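PDB 5G09: transaminase from Bacillus megaterium, which probably catalyses pyridoxal phosphate-dependent transfer of amino groups as a class-III aminotransferase, and is seen here with 1-phenylethylamine joined to the cofactor. Local coordinates for residues A233-V238 with L265-E270; K403-F408 with P438-I443; E123-A128 with I293-K298. All coordinates share one frame; numbering follows the deposited sequence. Where two conformers were deposited one is given.

From the N terminus, contact 3 opens first, on helix 121-136, and closes only when the chain returns at 293-298. Contact 1 is nested inside that long excursion: it joins strands 231-236 and 265-269, with helix 251-262 between them. Strand 265-269 then pairs with strand 293-296, and N268 N lies 3.0 Å from I293 O, so contacts 1 and 3 touch within one sheet and both reach the cofactor adduct. Contact 2 follows in series, closing a separate loop between 403-408 and 438-443. Its centre lies about 23 Å from that of contact 1 and about 26 Å from that of contact 3, at one strand of a small antiparallel sheet.

Contact 1: residues A233-V238 with L265-E270. With 6DF ([6-methyl-5-oxidanyl-4-[(~{E})-[(1~{R})-1-phenylethyl]iminomethyl]pyridin-3-yl]methyl dihydrogen phosphate), chain R.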
loop_
_atom_site.group_PDB
_atom_site.type_symbol
_atom_site.label_atom_id
_atom_site.label_comp_id
_atom_site.label_asym_id
_atom_site.label_seq_id
_atom_site.Cartn_x
_atom_site.Cartn_y
_atom_site.Cartn_z
ATOM N N ALA D 233 11.160 -8.854 -10.786
ATOM C CA ALA D 233 11.005 -9.124 -12.224
ATOM C C ALA D 233 10.697 -7.882 -13.016
ATOM O O ALA D 233 10.189 -6.893 -12.459
ATOM C CB ALA D 233 9.909 -10.165 -12.451
ATOM N N VAL D 234 11.036 -7.928 -14.303
ATOM C CA VAL D 234 10.508 -6.997 -15.296
ATOM C C VAL D 234 9.502 -7.798 -16.137
ATOM O O VAL D 234 9.802 -8.931 -16.554
ATOM C CB VAL D 234 11.610 -6.419 -16.198
ATOM C CG1 VAL D 234 11.015 -5.469 -17.256
ATOM C CG2 VAL D 234 12.684 -5.721 -15.359
ATOM N N ILE D 235 8.287 -7.254 -16.315
ATOM C CA ILE D 235 7.266 -7.894 -17.163
ATOM C C ILE D 235 7.068 -7.093 -18.442
ATOM O O ILE D 235 6.942 -5.848 -18.402
ATOM C CB ILE D 235 5.901 -8.131 -16.429
ATOM C CG1 ILE D 235 4.933 -8.946 -17.326
ATOM C CG2 ILE D 235 5.246 -6.818 -15.929
ATOM C CD1 ILE D 235 3.727 -9.500 -16.596
ATOM N N THR D 236 7.028 -7.790 -19.581
ATOM C CA THR D 236 6.915 -7.121 -20.873
ATOM C C THR D 236 5.830 -7.782 -21.715
ATOM O O THR D 236 5.304 -8.852 -21.353
ATOM C CB THR D 236 8.248 -7.213 -21.687
ATOM O OG1 THR D 236 8.568 -8.592 -21.910
ATOM C CG2 THR D 236 9.432 -6.529 -20.939
ATOM N N GLU D 237 5.515 -7.129 -22.830
ATOM C CA GLU D 237 4.853 -7.733 -23.982
ATOM C C GLU D 237 5.801 -7.389 -25.122
ATOM O O GLU D 237 6.252 -6.226 -25.215
ATOM C CB GLU D 237 3.546 -7.004 -24.282
ATOM C CG GLU D 237 2.456 -7.031 -23.222
ATOM C CD GLU D 237 1.284 -6.119 -23.597
ATOM O OE1 GLU D 237 0.421 -6.537 -24.424
ATOM O OE2 GLU D 237 1.223 -4.961 -23.106
ATOM N N VAL D 238 6.110 -8.334 -26.017
ATOM C CA VAL D 238 7.117 -7.985 -27.044
ATOM C C VAL D 238 6.520 -6.982 -28.024
ATOM O O VAL D 238 7.214 -6.108 -28.538
ATOM C CB VAL D 238 7.733 -9.198 -27.791
ATOM C CG1 VAL D 238 8.487 -10.100 -26.812
ATOM C CG2 VAL D 238 6.674 -9.966 -28.569
ATOM N N LEU D 265 14.414 -11.334 -12.722
ATOM C CA LEU D 265 13.695 -12.174 -13.680
ATOM C C LEU D 265 13.060 -11.399 -14.824
ATOM O O LEU D 265 12.749 -10.197 -14.697
ATOM C CB LEU D 265 12.620 -13.038 -12.991
ATOM C CG LEU D 265 13.066 -14.043 -11.924
ATOM C CD1 LEU D 265 11.859 -14.714 -11.265
ATOM C CD2 LEU D 265 14.014 -15.112 -12.490
ATOM N N TRP D 266 12.890 -12.094 -15.958
ATOM C CA TRP D 266 12.169 -11.541 -17.063
ATOM C C TRP D 266 10.920 -12.394 -17.316
ATOM O O TRP D 266 11.015 -13.595 -17.615
ATOM C CB TRP D 266 13.060 -11.428 -18.304
ATOM C CG TRP D 266 12.301 -11.013 -19.534
ATOM C CD1 TRP D 266 11.260 -10.098 -19.610
ATOM C CD2 TRP D 266 12.530 -11.464 -20.876
ATOM N NE1 TRP D 266 10.823 -9.987 -20.917
ATOM C CE2 TRP D 266 11.586 -10.810 -21.711
ATOM C CE3 TRP D 266 13.437 -12.374 -21.459
ATOM C CZ2 TRP D 266 11.517 -11.050 -23.111
ATOM C CZ3 TRP D 266 13.359 -12.606 -22.863
ATOM C CH2 TRP D 266 12.415 -11.944 -23.649
ATOM N N ILE D 267 9.754 -11.776 -17.128
ATOM C CA ILE D 267 8.467 -12.393 -17.484
ATOM C C ILE D 267 8.075 -11.788 -18.790
ATOM O O ILE D 267 7.956 -10.577 -18.888
ATOM C CB ILE D 267 7.341 -12.053 -16.464
ATOM C CG1 ILE D 267 7.775 -12.431 -15.047
ATOM C CG2 ILE D 267 6.023 -12.786 -16.851
ATOM C CD1 ILE D 267 6.854 -11.914 -13.949
ATOM N N ASN D 268 7.916 -12.614 -19.822
ATOM C CA ASN D 268 7.295 -12.116 -21.017
ATOM C C ASN D 268 5.879 -12.659 -21.136
ATOM O O ASN D 268 5.665 -13.843 -21.056
ATOM C CB ASN D 268 8.080 -12.408 -22.295
ATOM C CG ASN D 268 7.491 -11.648 -23.464
ATOM O OD1 ASN D 268 7.419 -10.428 -23.416
ATOM N ND2 ASN D 268 6.988 -12.355 -24.472
ATOM N N ASP D 269 4.927 -11.747 -21.272
ATOM C CA ASP D 269 3.523 -12.046 -21.287
ATOM C C ASP D 269 3.201 -12.392 -22.725
ATOM O O ASP D 269 3.171 -11.515 -23.582
ATOM C CB ASP D 269 2.738 -10.789 -20.843
ATOM C CG ASP D 269 1.222 -11.028 -20.727
ATOM O OD1 ASP D 269 0.738 -12.049 -21.231
ATOM O OD2 ASP D 269 0.506 -10.153 -20.141
ATOM N N GLU D 270 2.999 -13.675 -22.983
ATOM C CA GLU D 270 2.646 -14.146 -24.327
ATOM C C GLU D 270 1.147 -14.373 -24.485
ATOM O O GLU D 270 0.753 -15.108 -25.388
ATOM C CB GLU D 270 3.396 -15.467 -24.643
ATOM C CG GLU D 270 4.898 -15.301 -24.808
ATOM C CD GLU D 270 5.258 -14.734 -26.175
ATOM O OE1 GLU D 270 4.417 -14.831 -27.122
ATOM O OE2 GLU D 270 6.385 -14.192 -26.302
HETATM N N1 6DF R . -2.098 -10.194 -21.149
HETATM C C2 6DF R . -2.226 -9.624 -22.346
HETATM N N2 6DF R . -6.274 -8.385 -23.158
HETATM C C3 6DF R . -3.506 -9.401 -22.853
HETATM C C4 6DF R . -4.634 -9.788 -22.128
HETATM C C5 6DF R . -4.432 -10.384 -20.877
HETATM C C6 6DF R . -3.155 -10.573 -20.423
HETATM C C7 6DF R . -7.563 -7.791 -23.613
HETATM C C8 6DF R . -8.734 -8.774 -23.669
HETATM C C9 6DF R . -7.458 -6.881 -24.813
HETATM C C10 6DF R . -6.700 -7.240 -25.934
HETATM C C11 6DF R . -6.636 -6.359 -27.020
HETATM C C12 6DF R . -7.351 -5.147 -27.002
HETATM C C13 6DF R . -8.123 -4.792 -25.892
HETATM O O2P 6DF R . -8.619 -11.306 -20.631
HETATM P P 6DF R . -7.691 -12.347 -20.022
HETATM O O3P 6DF R . -7.827 -12.278 -18.494
HETATM O O1P 6DF R . -7.993 -13.741 -20.511
HETATM O O4P 6DF R . -6.191 -12.004 -20.486
HETATM C "C5'" 6DF R . -5.544 -10.832 -19.966
HETATM C "C2'" 6DF R . -0.946 -9.248 -23.066
HETATM O O3 6DF R . -3.636 -8.781 -24.047
HETATM C "C4'" 6DF R . -6.033 -9.517 -22.583
HETATM C C14 6DF R . -8.169 -5.666 -24.804
HETATM O O HOH W 1 4.771 -10.890 -25.774
#
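Residues A233-T236 and L265-D269 are adjacent parallel strands of a beta-alpha-beta unit in the large central sheet of a fold-type I aminotransferase, and their C-terminal ends meet the cofactor adduct. Four backbone bonds join them: V234 N to L265 O, I267 N to V234 O, T236 N to I267 O and D269 N to T236 O, all 2.9-3.0 Å. On the face carrying A233 and I267, A233 CB rests 3.8 Å from I267 CD1, and the CD1 of I235 meets the CG2 branch of I267 at 4.0 Å. On the other face W266, T236 and N268 are linked by side-chain hydrogen bonds. W266 NE1 donates to T236 OG1 (2.8 Å, 170° at the hydrogen) almost exactly in the indole plane, and the hydroxyl in turn donates to N268 OD1 at 2.6 Å, in the carbonyl plane and on a lone pair. With chi1 at 60°, T236 sets OG1 between its backbone N and carbonyl carbon, where it can serve both neighbours; the two bonds should fix its rotation. A water continues the link, accepting from N268 ND2 and V238 N and donating to D269 O. At the strand end D269 OD2 comes 2.8 Å from the pyridine N1 of the adduct and is hydrogen-bonded to H149 ND1, while E237 OE1 lies 3.3 Å from the ring methyl C2' and bonds G241; E237 OE2 bonds Y148. Helix 251-262 packs on V234 and W266, and helix 121-136 on L265 and D269 on the opposite side of the sheet. Strand 140-144 flanks 233-236, and strand 293-296 flanks 265-269.

Contact 2: residues K403-F408 with P438-I443; sequences KLDRNF and PNTMRI
D405 and N439 make the one direct hydrogen bond between 403-408 and 438-443. N439 ND2 donates to D405 OD1 at 2.7 Å, nearly straight (175°), using the anti lone pair of the oxygen, and the carboxylate and amide lie almost coplanar, 6° apart. The same amide nitrogen also bonds the carbonyl of V402, so it ties together two points of the loop. A water adds an indirect link: it donates to D405 OD1, accepts from N439 N and is hydrogen-bonded to T440 OG1. Among the charged groups, R406 NH1 forms a salt bridge to D405 OD2 (2.9 Å) on its syn lone pair, leaving the two carboxylate oxygens with different tasks. R406 NE and NH2 bond the carbonyls of G243 and S244, and T440 OG1 sits over one guanidinium face, 3.6 Å from NH2. The apolar part is a CH-pi contact: P438 CD stands 3.6 Å from the centroid of the F408 ring, 15° off its normal, while P438 CG touches D405 O at 3.4 Å. Backbone bonds from N407 N to L404 O and from F408 N to D405 O close two successive tight turns, the first of type II'. These turns pack against the lead-in to strand 440-443, outermost within the chain in the three-stranded antiparallel sheet, an element typical of the small domain of fold-type I aminotransferases.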
loop_
_atom_site.group_PDB
_atom_site.type_symbol
_atom_site.label_atom_id
_atom_site.label_comp_id
_atom_site.label_asym_id
_atom_site.label_seq_id
_atom_site.Cartn_x
_atom_site.Cartn_y
_atom_site.Cartn_z
ATOM N N LYS D 403 -4.898 14.026 -29.299
ATOM C CA LYS D 403 -3.627 14.464 -28.706
ATOM C C LYS D 403 -3.177 13.548 -27.565
ATOM O O LYS D 403 -2.000 13.175 -27.508
ATOM C CB LYS D 403 -3.705 15.938 -28.252
ATOM C CG LYS D 403 -2.401 16.538 -27.719
ATOM C CD LYS D 403 -2.361 18.060 -27.918
ATOM C CE LYS D 403 -2.759 18.856 -26.688
ATOM N NZ LYS D 403 -1.553 19.162 -25.856
ATOM N N LEU D 404 -4.121 13.164 -26.691
ATOM C CA LEU D 404 -3.829 12.272 -25.563
ATOM C C LEU D 404 -3.323 10.907 -26.041
ATOM O O LEU D 404 -2.623 10.227 -25.294
ATOM C CB LEU D 404 -5.036 12.130 -24.610
ATOM C CG LEU D 404 -5.097 13.194 -23.490
ATOM C CD1 LEU D 404 -6.409 13.133 -22.730
ATOM C CD2 LEU D 404 -3.925 13.037 -22.519
ATOM N N ASP D 405 -3.680 10.525 -27.282
ATOM C CA ASP D 405 -3.207 9.288 -27.910
ATOM C C ASP D 405 -3.420 8.089 -26.951
ATOM O O ASP D 405 -4.551 7.841 -26.520
ATOM C CB ASP D 405 -1.730 9.457 -28.325
ATOM C CG ASP D 405 -1.210 8.296 -29.152
ATOM O OD1 ASP D 405 -1.806 7.970 -30.193
ATOM O OD2 ASP D 405 -0.207 7.689 -28.734
ATOM N N ARG D 406 -2.352 7.366 -26.600
ATOM C CA ARG D 406 -2.508 6.126 -25.814
ATOM C C ARG D 406 -2.845 6.350 -24.335
ATOM O O ARG D 406 -3.139 5.382 -23.595
ATOM C CB ARG D 406 -1.301 5.201 -25.983
ATOM C CG ARG D 406 -1.131 4.637 -27.397
ATOM C CD ARG D 406 0.269 4.052 -27.575
ATOM N NE ARG D 406 0.533 3.402 -28.882
ATOM C CZ ARG D 406 0.865 4.038 -30.014
ATOM N NH1 ARG D 406 0.933 5.368 -30.070
ATOM N NH2 ARG D 406 1.111 3.342 -31.112
ATOM N N ASN D 407 -2.834 7.620 -23.929
ATOM C CA ASN D 407 -3.370 8.052 -22.625
ATOM C C ASN D 407 -4.777 8.634 -22.667
ATOM O O ASN D 407 -5.181 9.351 -21.730
ATOM C CB ASN D 407 -2.425 9.047 -21.932
ATOM C CG ASN D 407 -1.164 8.368 -21.393
ATOM O OD1 ASN D 407 -1.178 7.175 -21.074
ATOM N ND2 ASN D 407 -0.065 9.125 -21.292
ATOM N N PHE D 408 -5.528 8.332 -23.731
ATOM C CA PHE D 408 -6.918 8.772 -23.807
ATOM C C PHE D 408 -7.760 7.964 -22.839
ATOM O O PHE D 408 -7.296 6.964 -22.272
ATOM C CB PHE D 408 -7.490 8.630 -25.238
ATOM C CG PHE D 408 -8.077 7.273 -25.554
ATOM C CD1 PHE D 408 -7.321 6.084 -25.403
ATOM C CD2 PHE D 408 -9.375 7.170 -26.066
ATOM C CE1 PHE D 408 -7.885 4.832 -25.694
ATOM C CE2 PHE D 408 -9.925 5.919 -26.389
ATOM C CZ PHE D 408 -9.183 4.758 -26.201
ATOM N N PRO D 438 -6.970 5.349 -30.098
ATOM C CA PRO D 438 -7.657 6.309 -30.986
ATOM C C PRO D 438 -6.933 6.588 -32.320
ATOM O O PRO D 438 -7.605 6.850 -33.330
ATOM C CB PRO D 438 -7.726 7.586 -30.135
ATOM C CG PRO D 438 -6.632 7.439 -29.118
ATOM C CD PRO D 438 -6.600 5.973 -28.807
ATOM N N ASN D 439 -5.595 6.541 -32.314
ATOM C CA ASN D 439 -4.817 6.853 -33.519
ATOM C C ASN D 439 -4.117 5.636 -34.168
ATOM O O ASN D 439 -3.263 5.803 -35.041
ATOM C CB ASN D 439 -3.768 7.930 -33.218
ATOM C CG ASN D 439 -4.346 9.151 -32.514
ATOM O OD1 ASN D 439 -5.265 9.798 -33.013
ATOM N ND2 ASN D 439 -3.786 9.488 -31.345
ATOM N N THR D 440 -4.475 4.419 -33.771
ATOM C CA THR D 440 -3.651 3.281 -34.157
ATOM C C THR D 440 -4.547 2.102 -34.442
ATOM O O THR D 440 -5.293 1.669 -33.553
ATOM C CB THR D 440 -2.665 2.905 -33.020
ATOM O OG1 THR D 440 -2.098 4.092 -32.436
ATOM C CG2 THR D 440 -1.570 2.004 -33.543
ATOM N N MET D 441 -4.485 1.575 -35.667
ATOM C CA MET D 441 -5.230 0.375 -36.028
ATOM C C MET D 441 -4.582 -0.815 -35.328
ATOM O O MET D 441 -3.372 -0.811 -35.107
ATOM C CB MET D 441 -5.187 0.157 -37.547
ATOM C CG MET D 441 -5.766 1.314 -38.361
ATOM S SD MET D 441 -7.567 1.352 -38.323
ATOM C CE MET D 441 -7.963 -0.225 -39.087
ATOM N N ARG D 442 -5.374 -1.826 -34.975
ATOM C CA ARG D 442 -4.801 -3.072 -34.452
ATOM C C ARG D 442 -5.516 -4.165 -35.200
ATOM O O ARG D 442 -6.686 -4.453 -34.920
ATOM C CB ARG D 442 -4.997 -3.228 -32.928
ATOM C CG ARG D 442 -4.019 -4.222 -32.278
ATOM C CD ARG D 442 -2.719 -3.488 -32.005
ATOM N NE ARG D 442 -1.681 -4.209 -31.260
ATOM C CZ ARG D 442 -0.669 -4.860 -31.833
ATOM N NH1 ARG D 442 -0.592 -4.946 -33.170
ATOM N NH2 ARG D 442 0.271 -5.424 -31.078
ATOM N N ILE D 443 -4.805 -4.756 -36.163
ATOM C CA ILE D 443 -5.414 -5.654 -37.131
ATOM C C ILE D 443 -4.955 -7.083 -36.926
ATOM O O ILE D 443 -3.764 -7.342 -36.830
ATOM C CB ILE D 443 -5.047 -5.231 -38.577
ATOM C CG1 ILE D 443 -5.445 -3.760 -38.784
ATOM C CG2 ILE D 443 -5.736 -6.173 -39.581
ATOM C CD1 ILE D 443 -4.852 -3.099 -40.001
HETATM O O HOH W 2 -3.439 5.834 -30.531
#

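Contact 3: residues E123-A128 with I293-K298; sequences EAVETA and IITMGK. With 6DF ([6-methyl-5-oxidanyl-4-[(~{E})-[(1~{R})-1-phenylethyl]iminomethyl]pyridin-3-yl]methyl dihydrogen phosphate), chain R.
A128 and T295 make the tightest apolar contact between helix residues 123-128 and strand residues 293-296, which run nearly antiparallel (161°) with axes 7.4 Å apart. A128 CB lies 3.3 Å from T295 CG2, closer than usual for two carbons, and 3.8 Å from I293 CG2, so the small methyl rests on two branched side chains. T295 places CG2 beside its own backbone N, with OG1 turned between N and the carbonyl carbon (chi1 51°); the methyl thereby reaches the helix backbone at A124 O (3.6 Å), and V125 CG2 passes 3.9 Å from OG1. A124 CB sits against the carbonyl oxygen of M296 at 3.5 Å. The small side chains of A124 and A128, one helical turn apart, are consistent with this close approach; the helix lies against the central sheet of the three-layer alpha-beta-alpha large domain of fold-type I enzymes. Ahead of this surface the beginning of helix 121-136 meets the cofactor, with G121 N and S122 OG bonded to it. Polar contacts lie off the interface: T127 N and OG1 both donate to E123 O, from opposite faces of its plane, and E123 and E126 bond T120 and G153 of the second subunit. Past the strand, K298 bends at its last torsion (chi4 -63°), bringing NZ to 3.5 Å from C4' of the adduct, while NZ bonds L59 O and T330 OG1 of the second subunit. An alanine here would remove that amine and is likely to leave L59 O and the hydroxyl of T330 of the second subunit without their shared mate and C4' without the lysine nitrogen beside it. As in related aminotransferases, K298 is probably the lysine that holds the cofactor when no substrate amine is attached.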
loop_
_atom_site.group_PDB
_atom_site.type_symbol
_atom_site.label_atom_id
_atom_site.label_comp_id
_atom_site.label_asym_id
_atom_site.label_seq_id
_atom_site.Cartn_x
_atom_site.Cartn_y
_atom_site.Cartn_z
ATOM N N GLU D 123 -5.546 -14.648 -14.842
ATOM C CA GLU D 123 -5.152 -15.660 -13.838
ATOM C C GLU D 123 -3.724 -16.172 -14.088
ATOM O O GLU D 123 -2.961 -16.425 -13.142
ATOM C CB GLU D 123 -6.172 -16.820 -13.810
ATOM C CG GLU D 123 -7.475 -16.439 -13.102
ATOM C CD GLU D 123 -8.348 -17.642 -12.777
ATOM O OE1 GLU D 123 -8.139 -18.713 -13.394
ATOM O OE2 GLU D 123 -9.245 -17.531 -11.901
ATOM N N ALA D 124 -3.345 -16.301 -15.370
ATOM C CA ALA D 124 -1.971 -16.696 -15.715
ATOM C C ALA D 124 -0.972 -15.611 -15.245
ATOM O O ALA D 124 0.090 -15.926 -14.680
ATOM C CB ALA D 124 -1.841 -16.949 -17.237
ATOM N N VAL D 125 -1.296 -14.339 -15.467
ATOM C CA VAL D 125 -0.392 -13.254 -15.028
ATOM C C VAL D 125 -0.313 -13.235 -13.491
ATOM O O VAL D 125 0.777 -13.121 -12.931
ATOM C CB VAL D 125 -0.778 -11.868 -15.630
ATOM C CG1 VAL D 125 0.016 -10.741 -14.958
ATOM C CG2 VAL D 125 -0.515 -11.859 -17.161
ATOM N N GLU D 126 -1.451 -13.371 -12.809
ATOM C CA GLU D 126 -1.479 -13.439 -11.327
ATOM C C GLU D 126 -0.537 -14.524 -10.807
ATOM O O GLU D 126 0.209 -14.330 -9.846
ATOM C CB GLU D 126 -2.883 -13.760 -10.818
ATOM C CG GLU D 126 -3.909 -12.699 -11.125
ATOM C CD GLU D 126 -3.977 -11.560 -10.106
ATOM O OE1 GLU D 126 -3.330 -11.589 -9.037
ATOM O OE2 GLU D 126 -4.733 -10.626 -10.366
ATOM N N THR D 127 -0.626 -15.694 -11.429
ATOM C CA THR D 127 0.247 -16.818 -11.097
ATOM C C THR D 127 1.745 -16.493 -11.302
ATOM O O THR D 127 2.578 -16.763 -10.414
ATOM C CB THR D 127 -0.175 -18.075 -11.904
ATOM O OG1 THR D 127 -1.579 -18.303 -11.708
ATOM C CG2 THR D 127 0.600 -19.317 -11.397
ATOM N N ALA D 128 2.078 -15.924 -12.458
ATOM C CA ALA D 128 3.447 -15.571 -12.784
ATOM C C ALA D 128 4.038 -14.549 -11.796
ATOM O O ALA D 128 5.174 -14.706 -11.369
ATOM C CB ALA D 128 3.554 -15.049 -14.215
ATOM N N ILE D 293 9.962 -16.712 -17.369
ATOM C CA ILE D 293 8.553 -17.123 -17.250
ATOM C C ILE D 293 7.777 -16.536 -18.420
ATOM O O ILE D 293 8.028 -15.400 -18.827
ATOM C CB ILE D 293 7.914 -16.574 -15.938
ATOM C CG1 ILE D 293 8.635 -17.099 -14.689
ATOM C CG2 ILE D 293 6.404 -16.891 -15.888
ATOM C CD1 ILE D 293 8.202 -16.395 -13.394
ATOM N N ILE D 294 6.847 -17.303 -18.982
ATOM C CA ILE D 294 5.859 -16.714 -19.871
ATOM C C ILE D 294 4.460 -16.994 -19.389
ATOM O O ILE D 294 4.225 -17.991 -18.721
ATOM C CB ILE D 294 5.995 -17.154 -21.372
ATOM C CG1 ILE D 294 5.757 -18.666 -21.549
ATOM C CG2 ILE D 294 7.339 -16.705 -21.931
ATOM C CD1 ILE D 294 5.497 -19.049 -23.004
ATOM N N THR D 295 3.533 -16.087 -19.720
ATOM C CA THR D 295 2.134 -16.279 -19.394
ATOM C C THR D 295 1.375 -16.485 -20.696
ATOM O O THR D 295 1.702 -15.883 -21.725
ATOM C CB THR D 295 1.589 -15.038 -18.653
ATOM O OG1 THR D 295 1.932 -13.864 -19.411
ATOM C CG2 THR D 295 2.271 -14.900 -17.299
ATOM N N MET D 296 0.362 -17.338 -20.651
ATOM C CA MET D 296 -0.400 -17.701 -21.860
ATOM C C MET D 296 -1.920 -17.642 -21.664
ATOM O O MET D 296 -2.431 -17.819 -20.555
ATOM C CB MET D 296 -0.035 -19.133 -22.294
ATOM C CG MET D 296 1.389 -19.284 -22.865
ATOM S SD MET D 296 1.991 -20.997 -22.792
ATOM C CE MET D 296 2.372 -21.143 -21.039
ATOM N N GLY D 297 -2.629 -17.450 -22.773
ATOM C CA GLY D 297 -4.091 -17.589 -22.826
ATOM C C GLY D 297 -4.466 -17.509 -24.287
ATOM O O GLY D 297 -3.660 -17.908 -25.133
ATOM N N LYS D 298 -5.647 -16.966 -24.576
ATOM C CA LYS D 298 -6.098 -16.652 -25.968
ATOM C C LYS D 298 -5.845 -17.818 -26.960
ATOM O O LYS D 298 -6.600 -18.797 -26.941
ATOM C CB LYS D 298 -5.559 -15.275 -26.468
ATOM C CG LYS D 298 -6.066 -14.047 -25.662
ATOM C CD LYS D 298 -5.440 -12.727 -26.116
ATOM C CE LYS D 298 -5.865 -11.553 -25.222
ATOM N NZ LYS D 298 -7.322 -11.333 -25.295
HETATM N N1 6DF R . -2.098 -10.194 -21.149
HETATM C C2 6DF R . -2.226 -9.624 -22.346
HETATM N N2 6DF R . -6.274 -8.385 -23.158
HETATM C C3 6DF R . -3.506 -9.401 -22.853
HETATM C C4 6DF R . -4.634 -9.788 -22.128
HETATM C C5 6DF R . -4.432 -10.384 -20.877
HETATM C C6 6DF R . -3.155 -10.573 -20.423
HETATM C C7 6DF R . -7.563 -7.791 -23.613
HETATM C C8 6DF R . -8.734 -8.774 -23.669
HETATM C C9 6DF R . -7.458 -6.881 -24.813
HETATM C C10 6DF R . -6.700 -7.240 -25.934
HETATM C C11 6DF R . -6.636 -6.359 -27.020
HETATM C C12 6DF R . -7.351 -5.147 -27.002
HETATM C C13 6DF R . -8.123 -4.792 -25.892
HETATM O O2P 6DF R . -8.619 -11.306 -20.631
HETATM P P 6DF R . -7.691 -12.347 -20.022
HETATM O O3P 6DF R . -7.827 -12.278 -18.494
HETATM O O1P 6DF R . -7.993 -13.741 -20.511
HETATM O O4P 6DF R . -6.191 -12.004 -20.486
HETATM C "C5'" 6DF R . -5.544 -10.832 -19.966
HETATM C "C2'" 6DF R . -0.946 -9.248 -23.066
HETATM O O3 6DF R . -3.636 -8.781 -24.047
HETATM C "C4'" 6DF R . -6.033 -9.517 -22.583
HETATM C C14 6DF R . -8.169 -5.666 -24.804
#